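Local coordinates for protein enterotoxin SEN variant (PDB 6KRY) that probably acts as a secreted staphylococcal superantigen toxin, built from an OB-fold domain and a beta-grasp domain, at residues Lys173-Phe178 with Asp221-Lys226; Asp6-Ser11 with Tyr189-Asn194. All coordinates share one frame; numbering follows the deposited sequence.

Contact 1: Lys173-Phe178 with Asp221-Lys226; sequences KGCIFF and DVFLYK
Strands 173-178 and 221-225 run antiparallel, their axes 4.6 Å apart, and are tied by three pairs of backbone hydrogen bonds, between K173 and Y225, C175 and F223, and F177 and D221. The F177 N to D221 O bond, 2.8 Å, is almost straight at 169°, whereas Y225 N meets K173 O at 143°, so the pairing is less regular toward the K173 end.

Side chains alternate between two faces. On one, I176 and V222 reach helix 146-161, and L192 touches L224; I176 CG1 lies 4.3 Å from V222 CG2. Beta-branched residues suit this place, since they sit easily in an extended chain and give the helix a branched apolar surface to pack on. G174 and L224 form the closest pair, a non-hydrogen-bonded one, their CA atoms 4.2 Å apart. G174 has no side chain, and its bare CA leaves room for the L224 side chain, whose tip turns in toward it; G174 CA also makes a CA-H...O contact with F223 O at 3.0 Å.

The other face carries K173, C175, F177, D221, F223 and Y225. C175 SG, set between its own backbone N and carbonyl carbon (chi1 64°), rests 4.1 Å from F223 CB and lies obliquely to that ring. The rings of F177 and F223 are nearly perpendicular: F177 CD2 approaches F223 CE2 to 3.8 Å, at the edge of the F223 ring. F223 also meets F126, and F177 meets Y189, which carries the aromatic surface onto both flanking strands. K173 lays its CB beside Y225 CD2 and sends its ammonium away to K4 O.

Chemically, the paired backbone groups bind strand to strand, leaving an apolar face, of I176, V222 and L224 here, toward the helix and one aromatic, partly exposed face bordered by D221 and K173.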
ATOM      1  N   LYS A 173      17.963   7.922   3.455  1.00 12.48           N
ATOM      2  CA  LYS A 173      17.064   7.484   4.485  1.00 13.58           C
ATOM      3  C   LYS A 173      15.764   8.289   4.342  1.00 12.93           C
ATOM      4  O   LYS A 173      15.737   9.397   3.760  1.00 13.83           O
ATOM      5  CB  LYS A 173      17.611   7.699   5.904  1.00 14.77           C
ATOM      6  CG  LYS A 173      18.925   6.984   6.239  1.00 16.06           C
ATOM      7  CD  LYS A 173      19.377   7.135   7.688  1.00 18.81           C
ATOM      8  CE  LYS A 173      20.462   6.138   8.068  1.00 19.12           C
ATOM      9  NZ  LYS A 173      20.893   6.331   9.470  1.00 22.45           N
ATOM     10  N   GLY A 174      14.695   7.723   4.886  1.00 12.66           N
ATOM     11  CA  GLY A 174      13.448   8.453   4.856  1.00 13.07           C
ATOM     12  C   GLY A 174      12.344   7.714   5.562  1.00 12.64           C
ATOM     13  O   GLY A 174      12.352   6.496   5.679  1.00 11.51           O
ATOM     14  N   CYS A 175      11.317   8.470   5.945  1.00 12.42           N
ATOM     15  CA  CYS A 175      10.183   7.861   6.562  1.00 13.38           C
ATOM     16  C   CYS A 175       8.906   8.688   6.280  1.00 12.99           C
ATOM     17  O   CYS A 175       8.947   9.852   5.894  1.00 13.72           O
ATOM     18  CB  CYS A 175      10.411   7.667   8.043  1.00 14.14           C
ATOM     19  SG  CYS A 175      10.593   9.227   8.942  1.00 20.16           S
ATOM     20  N   ILE A 176       7.784   8.007   6.469  1.00 12.69           N
ATOM     21  CA  ILE A 176       6.459   8.529   6.233  1.00 13.16           C
ATOM     22  C   ILE A 176       5.660   8.377   7.523  1.00 12.81           C
ATOM     23  O   ILE A 176       5.502   7.313   8.032  1.00 11.40           O
ATOM     24  CB  ILE A 176       5.785   7.850   5.034  1.00 13.71           C
ATOM     25  CG1 ILE A 176       4.390   8.441   4.879  1.00 13.75           C
ATOM     26  CG2 ILE A 176       5.758   6.330   5.144  1.00 14.80           C
ATOM     27  CD1 ILE A 176       3.646   8.034   3.641  1.00 14.25           C
ATOM     28  N   PHE A 177       5.188   9.521   8.037  1.00 15.30           N
ATOM     29  CA  PHE A 177       4.450   9.615   9.267  1.00 16.02           C
ATOM     30  C   PHE A 177       2.980   9.907   8.990  1.00 13.98           C
ATOM     31  O   PHE A 177       2.684  10.796   8.238  1.00 14.47           O
ATOM     32  CB  PHE A 177       4.929  10.813  10.089  1.00 19.92           C
ATOM     33  CG  PHE A 177       5.935  10.470  11.145  1.00 23.52           C
ATOM     34  CD1 PHE A 177       5.515  10.069  12.404  1.00 25.37           C
ATOM     35  CD2 PHE A 177       7.292  10.518  10.861  1.00 26.48           C
ATOM     36  CE1 PHE A 177       6.447   9.739  13.381  1.00 28.49           C
ATOM     37  CE2 PHE A 177       8.215  10.180  11.833  1.00 27.12           C
ATOM     38  CZ  PHE A 177       7.787   9.807  13.088  1.00 28.58           C
ATOM     39  N   PHE A 178       2.100   9.202   9.681  1.00 13.75           N
ATOM     40  CA  PHE A 178       0.667   9.376   9.581  1.00 14.72           C
ATOM     41  C   PHE A 178       0.205  10.019  10.882  1.00 16.28           C
ATOM     42  O   PHE A 178       0.359   9.399  11.935  1.00 18.63           O
ATOM     43  CB  PHE A 178      -0.021   8.030   9.328  1.00 14.73           C
ATOM     44  CG  PHE A 178       0.376   7.403   8.013  1.00 15.51           C
ATOM     45  CD1 PHE A 178       1.507   6.615   7.912  1.00 16.76           C
ATOM     46  CD2 PHE A 178      -0.367   7.645   6.867  1.00 18.00           C
ATOM     47  CE1 PHE A 178       1.875   6.054   6.697  1.00 17.35           C
ATOM     48  CE2 PHE A 178       0.013   7.098   5.648  1.00 17.53           C
ATOM     49  CZ  PHE A 178       1.128   6.298   5.574  1.00 18.37           C
ATOM     50  N   ASP A 221       3.322  13.419   6.905  1.00 12.64           N
ATOM     51  CA  ASP A 221       4.583  14.121   6.787  1.00 14.12           C
ATOM     52  C   ASP A 221       5.649  13.124   6.329  1.00 13.30           C
ATOM     53  O   ASP A 221       5.789  12.055   6.913  1.00 12.31           O
ATOM     54  CB  ASP A 221       4.999  14.777   8.095  1.00 16.14           C
ATOM     55  CG  ASP A 221       3.972  15.728   8.684  1.00 21.70           C
ATOM     56  OD1 ASP A 221       3.453  16.558   7.930  1.00 23.89           O
ATOM     57  OD2 ASP A 221       3.685  15.585   9.896  1.00 26.58           O
ATOM     58  N   VAL A 222       6.424  13.515   5.314  1.00 12.59           N
ATOM     59  CA  VAL A 222       7.516  12.718   4.787  1.00 11.82           C
ATOM     60  C   VAL A 222       8.847  13.402   5.165  1.00 12.24           C
ATOM     61  O   VAL A 222       9.008  14.631   4.924  1.00 11.51           O
ATOM     62  CB  VAL A 222       7.383  12.586   3.256  1.00 12.16           C
ATOM     63  CG1 VAL A 222       8.584  11.891   2.635  1.00 11.66           C
ATOM     64  CG2 VAL A 222       6.091  11.865   2.868  1.00 12.40           C
ATOM     65  N   PHE A 223       9.790  12.619   5.705  1.00 11.36           N
ATOM     66  CA  PHE A 223      11.126  13.107   6.070  1.00 13.19           C
ATOM     67  C   PHE A 223      12.130  12.330   5.236  1.00 12.72           C
ATOM     68  O   PHE A 223      12.162  11.115   5.295  1.00 13.24           O
ATOM     69  CB  PHE A 223      11.361  12.969   7.579  1.00 14.15           C
ATOM     70  CG  PHE A 223      10.413  13.778   8.424  1.00 16.42           C
ATOM     71  CD1 PHE A 223      10.642  15.125   8.657  1.00 18.55           C
ATOM     72  CD2 PHE A 223       9.250  13.214   8.927  1.00 17.16           C
ATOM     73  CE1 PHE A 223       9.748  15.880   9.399  1.00 19.44           C
ATOM     74  CE2 PHE A 223       8.360  13.968   9.675  1.00 18.22           C
ATOM     75  CZ  PHE A 223       8.615  15.293   9.909  1.00 20.25           C
ATOM     76  N   LEU A 224      12.927  13.049   4.454  1.00 12.38           N
ATOM     77  CA  LEU A 224      13.945  12.476   3.631  1.00 13.56           C
ATOM     78  C   LEU A 224      15.310  13.017   4.080  1.00 13.03           C
ATOM     79  O   LEU A 224      15.398  14.146   4.537  1.00 11.88           O
ATOM     80  CB  LEU A 224      13.704  12.851   2.167  1.00 14.07           C
ATOM     81  CG  LEU A 224      12.313  12.485   1.620  1.00 13.96           C
ATOM     82  CD1 LEU A 224      12.194  12.948   0.177  1.00 14.57           C
ATOM     83  CD2 LEU A 224      12.064  10.994   1.719  1.00 15.01           C
ATOM     84  N   TYR A 225      16.351  12.210   3.900  1.00 13.90           N
ATOM     85  CA  TYR A 225      17.700  12.575   4.363  1.00 16.51           C
ATOM     86  C   TYR A 225      18.732  12.117   3.326  1.00 20.50           C
ATOM     87  O   TYR A 225      18.667  10.983   2.834  1.00 16.91           O
ATOM     88  CB  TYR A 225      18.016  11.949   5.717  1.00 17.69           C
ATOM     89  CG  TYR A 225      17.021  12.298   6.789  1.00 18.82           C
ATOM     90  CD1 TYR A 225      17.088  13.514   7.450  1.00 19.84           C
ATOM     91  CD2 TYR A 225      15.990  11.427   7.113  1.00 17.70           C
ATOM     92  CE1 TYR A 225      16.156  13.850   8.419  1.00 20.32           C
ATOM     93  CE2 TYR A 225      15.046  11.759   8.068  1.00 18.86           C
ATOM     94  CZ  TYR A 225      15.134  12.969   8.725  1.00 20.10           C
ATOM     95  OH  TYR A 225      14.211  13.263   9.692  1.00 22.02           O
ATOM     96  N   LYS A 226      19.690  13.014   3.042  1.00 21.92           N
ATOM     97  CA  LYS A 226      20.835  12.762   2.185  1.00 27.85           C
ATOM     98  C   LYS A 226      21.853  11.848   2.872  1.00 26.80           C
ATOM     99  O   LYS A 226      21.938  11.793   4.099  1.00 29.33           O
ATOM    100  CB  LYS A 226      21.486  14.104   1.837  1.00 34.57           C
ATOM    101  CG  LYS A 226      21.071  14.720   0.507  1.00 42.45           C
ATOM    102  CD  LYS A 226      19.590  15.087   0.368  1.00 45.92           C
ATOM    103  CE  LYS A 226      19.310  16.583   0.332  1.00 50.56           C
ATOM    104  NZ  LYS A 226      20.401  17.376  -0.290  1.00 54.23           N
TER

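Contact 2: Asp6-Ser11 with Tyr189-Asn194; sequences DLKKKS and YYDLYN
D191 OD2 is gripped by the backbone of K8 and by water 1. K8 N donates over 2.8 Å in a nearly straight bond (170°) to the syn lone pair of D191 OD2, and water 1 donates to the same oxygen from 2.6 Å while also bonding to D6 O. The other oxygen, D191 OD1, accepts from Y193 N at 2.9 Å, met from above the carboxylate plane; this is an Asx turn, inside the type I turn D191-N194. With CG anti to its backbone N (chi1 174°), D191 swings the carboxylate across to the N-terminal loop, while the short side chain keeps OD1 near Y193 N, which makes aspartate apt here.

L7 crosses the D191 side chain obliquely, its CD2 3.8 Å from D191 CG and also against the Y189 ring. K8 instead uses its methylenes, CG resting against D191 OD2 and N194 CB, while its ammonium stays 4.7 Å from D191 OD2 and has a weak bond to water 1. Farther on, K10 places CB over one face of the Y193 ring, 3.8 Å from its centroid, a CH-pi contact. Its chain runs on, extended, to the carbonyl oxygens of N165 and T168; Y193 OH bonds to I163 O. Water 4 joins K9 O to Y193 O, another link between the two backbones.

One carboxylate thus both shapes the turn that ends strand 188-191 and fastens the N-terminal loop to it. The nearby K8 ammonium and the two N-H donors would be expected to favour its ionised form.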
ATOM      1  N   ASP A   6      17.747   5.243  13.702  1.00 18.14           N
ATOM      2  CA  ASP A   6      16.758   4.189  13.739  1.00 20.99           C
ATOM      3  C   ASP A   6      16.258   3.846  12.325  1.00 21.20           C
ATOM      4  O   ASP A   6      15.484   2.883  12.148  1.00 25.54           O
ATOM      5  CB  ASP A   6      15.527   4.621  14.543  1.00 26.05           C
ATOM      6  CG  ASP A   6      15.782   4.670  16.034  1.00 30.90           C
ATOM      7  OD1 ASP A   6      16.714   3.972  16.483  1.00 32.54           O
ATOM      8  OD2 ASP A   6      15.046   5.408  16.723  1.00 37.34           O
ATOM      9  N   LEU A   7      16.614   4.645  11.317  1.00 17.05           N
ATOM     10  CA  LEU A   7      16.126   4.404   9.961  1.00 17.06           C
ATOM     11  C   LEU A   7      17.168   3.615   9.180  1.00 18.17           C
ATOM     12  O   LEU A   7      18.360   3.829   9.365  1.00 15.32           O
ATOM     13  CB  LEU A   7      15.853   5.731   9.269  1.00 16.29           C
ATOM     14  CG  LEU A   7      14.753   6.577   9.894  1.00 15.74           C
ATOM     15  CD1 LEU A   7      14.715   7.899   9.170  1.00 16.61           C
ATOM     16  CD2 LEU A   7      13.402   5.861   9.826  1.00 17.48           C
ATOM     17  N   LYS A   8      16.707   2.710   8.323  1.00 17.19           N
ATOM     18  CA  LYS A   8      17.600   1.899   7.488  1.00 18.44           C
ATOM     19  C   LYS A   8      18.119   2.754   6.322  1.00 16.59           C
ATOM     20  O   LYS A   8      17.511   3.756   5.924  1.00 14.94           O
ATOM     21  CB  LYS A   8      16.864   0.677   6.933  1.00 21.40           C
ATOM     22  CG  LYS A   8      16.182  -0.213   7.956  1.00 27.47           C
ATOM     23  CD  LYS A   8      17.129  -1.053   8.759  1.00 31.54           C
ATOM     24  CE  LYS A   8      16.410  -1.875   9.811  1.00 36.84           C
ATOM     25  NZ  LYS A   8      16.017  -1.044  10.979  1.00 40.10           N
ATOM     26  N   LYS A   9      19.234   2.315   5.758  1.00 16.66           N
ATOM     27  CA  LYS A   9      19.942   3.045   4.741  1.00 18.76           C
ATOM     28  C   LYS A   9      19.640   2.455   3.353  1.00 18.46           C
ATOM     29  O   LYS A   9      19.684   1.252   3.190  1.00 18.26           O
ATOM     30  CB  LYS A   9      21.439   2.940   5.040  1.00 23.30           C
ATOM     31  CG  LYS A   9      22.209   4.226   4.851  1.00 31.09           C
ATOM     32  CD  LYS A   9      23.600   4.199   5.442  1.00 36.13           C
ATOM     33  CE  LYS A   9      24.673   4.528   4.421  1.00 44.04           C
ATOM     34  NZ  LYS A   9      24.263   5.571   3.434  1.00 45.21           N
ATOM     35  N   LYS A  10      19.379   3.308   2.353  1.00 16.34           N
ATOM     36  CA  LYS A  10      19.191   2.834   0.987  1.00 17.25           C
ATOM     37  C   LYS A  10      20.390   1.999   0.483  1.00 18.18           C
ATOM     38  O   LYS A  10      20.195   1.003  -0.215  1.00 17.61           O
ATOM     39  CB  LYS A  10      18.987   4.009   0.028  1.00 17.29           C
ATOM     40  CG  LYS A  10      18.742   3.591  -1.407  1.00 15.64           C
ATOM     41  CD  LYS A  10      18.556   4.753  -2.325  1.00 16.49           C
ATOM     42  CE  LYS A  10      18.221   4.326  -3.726  1.00 16.19           C
ATOM     43  NZ  LYS A  10      17.899   5.491  -4.556  1.00 16.19           N
ATOM     44  N   SER A  11      21.616   2.420   0.797  1.00 19.89           N
ATOM     45  CA  SER A  11      22.829   1.761   0.286  1.00 22.10           C
ATOM     46  C   SER A  11      23.004   0.351   0.858  1.00 22.91           C
ATOM     47  O   SER A  11      23.809  -0.390   0.361  1.00 24.34           O
ATOM     48  CB  SER A  11      24.033   2.584   0.543  1.00 22.69           C
ATOM     49  OG  SER A  11      24.215   2.751   1.934  1.00 23.19           O
ATOM     50  N   TYR A 189       4.680   5.681  11.904  1.00 20.18           N
ATOM     51  CA  TYR A 189       5.449   5.876  10.732  1.00 19.72           C
ATOM     52  C   TYR A 189       5.876   4.530  10.141  1.00 17.42           C
ATOM     53  O   TYR A 189       5.839   3.515  10.819  1.00 15.80           O
ATOM     54  CB  TYR A 189       6.642   6.783  11.032  1.00 23.31           C
ATOM     55  CG  TYR A 189       7.818   6.138  11.729  1.00 27.04           C
ATOM     56  CD1 TYR A 189       7.942   6.170  13.112  1.00 32.53           C
ATOM     57  CD2 TYR A 189       8.838   5.538  11.004  1.00 28.65           C
ATOM     58  CE1 TYR A 189       9.041   5.606  13.750  1.00 34.32           C
ATOM     59  CE2 TYR A 189       9.933   4.967  11.625  1.00 30.51           C
ATOM     60  CZ  TYR A 189      10.048   5.024  13.002  1.00 35.68           C
ATOM     61  OH  TYR A 189      11.148   4.483  13.604  1.00 42.42           O
ATOM     62  N   TYR A 190       6.214   4.568   8.846  1.00 13.69           N
ATOM     63  CA  TYR A 190       6.937   3.516   8.175  1.00 13.98           C
ATOM     64  C   TYR A 190       8.293   4.060   7.709  1.00 13.59           C
ATOM     65  O   TYR A 190       8.406   5.230   7.306  1.00 13.86           O
ATOM     66  CB  TYR A 190       6.170   2.999   6.962  1.00 14.54           C
ATOM     67  CG  TYR A 190       4.841   2.345   7.246  1.00 15.59           C
ATOM     68  CD1 TYR A 190       4.685   1.444   8.291  1.00 17.88           C
ATOM     69  CD2 TYR A 190       3.757   2.560   6.418  1.00 15.83           C
ATOM     70  CE1 TYR A 190       3.466   0.845   8.561  1.00 18.44           C
ATOM     71  CE2 TYR A 190       2.539   1.951   6.652  1.00 16.73           C
ATOM     72  CZ  TYR A 190       2.393   1.075   7.722  1.00 19.41           C
ATOM     73  OH  TYR A 190       1.206   0.446   7.965  1.00 19.24           O
ATOM     74  N   ASP A 191       9.305   3.200   7.763  1.00 12.78           N
ATOM     75  CA  ASP A 191      10.591   3.484   7.236  1.00 12.91           C
ATOM     76  C   ASP A 191      10.585   3.042   5.773  1.00 12.34           C
ATOM     77  O   ASP A 191      10.386   1.862   5.484  1.00 13.34           O
ATOM     78  CB  ASP A 191      11.631   2.754   8.081  1.00 12.93           C
ATOM     79  CG  ASP A 191      13.072   2.792   7.609  1.00 15.00           C
ATOM     80  OD1 ASP A 191      13.339   3.280   6.466  1.00 14.91           O
ATOM     81  OD2 ASP A 191      13.954   2.307   8.406  1.00 15.24           O
ATOM     82  N   LEU A 192      10.847   3.984   4.871  1.00 12.26           N
ATOM     83  CA  LEU A 192      10.827   3.768   3.438  1.00 12.65           C
ATOM     84  C   LEU A 192      11.822   2.700   2.979  1.00 11.94           C
ATOM     85  O   LEU A 192      11.576   2.069   1.948  1.00 10.40           O
ATOM     86  CB  LEU A 192      11.102   5.085   2.698  1.00 14.73           C
ATOM     87  CG  LEU A 192      10.041   6.177   2.846  1.00 15.95           C
ATOM     88  CD1 LEU A 192      10.507   7.444   2.157  1.00 17.48           C
ATOM     89  CD2 LEU A 192       8.693   5.722   2.300  1.00 17.35           C
ATOM     90  N   TYR A 193      12.943   2.527   3.695  1.00 11.21           N
ATOM     91  CA  TYR A 193      13.986   1.619   3.257  1.00 12.06           C
ATOM     92  C   TYR A 193      13.987   0.350   4.100  1.00 14.41           C
ATOM     93  O   TYR A 193      14.927  -0.417   4.027  1.00 15.32           O
ATOM     94  CB  TYR A 193      15.318   2.367   3.265  1.00 11.97           C
ATOM     95  CG  TYR A 193      15.361   3.438   2.207  1.00 11.98           C
ATOM     96  CD1 TYR A 193      15.292   3.119   0.867  1.00 11.51           C
ATOM     97  CD2 TYR A 193      15.442   4.775   2.548  1.00 12.37           C
ATOM     98  CE1 TYR A 193      15.328   4.104  -0.114  1.00 12.08           C
ATOM     99  CE2 TYR A 193      15.448   5.773   1.581  1.00 12.60           C
ATOM    100  CZ  TYR A 193      15.401   5.436   0.249  1.00 11.79           C
ATOM    101  OH  TYR A 193      15.434   6.433  -0.661  1.00 12.27           O
ATOM    102  N   ASN A 194      12.970   0.172   4.943  1.00 14.72           N
ATOM    103  CA  ASN A 194      12.823  -1.015   5.768  1.00 18.12           C
ATOM    104  C   ASN A 194      11.772  -1.918   5.111  1.00 20.94           C
ATOM    105  O   ASN A 194      10.659  -2.019   5.589  1.00 23.42           O
ATOM    106  CB  ASN A 194      12.391  -0.696   7.193  1.00 20.56           C
ATOM    107  CG  ASN A 194      12.318  -1.920   8.087  1.00 26.82           C
ATOM    108  OD1 ASN A 194      13.030  -2.889   7.887  1.00 26.92           O
ATOM    109  ND2 ASN A 194      11.393  -1.921   9.032  1.00 31.27           N
TER
HETATM  110  O   HOH W   1      13.430   1.170  10.656  1.00 28.92           O
HETATM  111  O   HOH W   2      12.500   2.818  12.231  1.00 35.35           O
HETATM  112  O   HOH W   3      15.304   5.201   6.015  1.00 15.24           O
HETATM  113  O   HOH W   4      17.860  -0.833   4.299  1.00 28.21           O

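Overall arrangement
The centres of contacts 1 and 2 lie about 9 Å apart, on the same side of the chain's centre, and both reach the five-stranded mixed sheet of the beta-grasp domain. Strand 173-180 is common ground: it pairs antiparallel with 218-225 in contact 1 and with edge strand 188-191, part of contact 2, where I176 O meets Y190 N and G174 O meets L192 N in probable hydrogen bonds. Along the chain the segments alternate: 6-11, 173-178, 189-194, 221-226. The N-terminal loop before helix 15-26 therefore packs against the C-terminal domain, with L7 touching C175 and Y225, so both ends of the sequence are drawn together on this sheet.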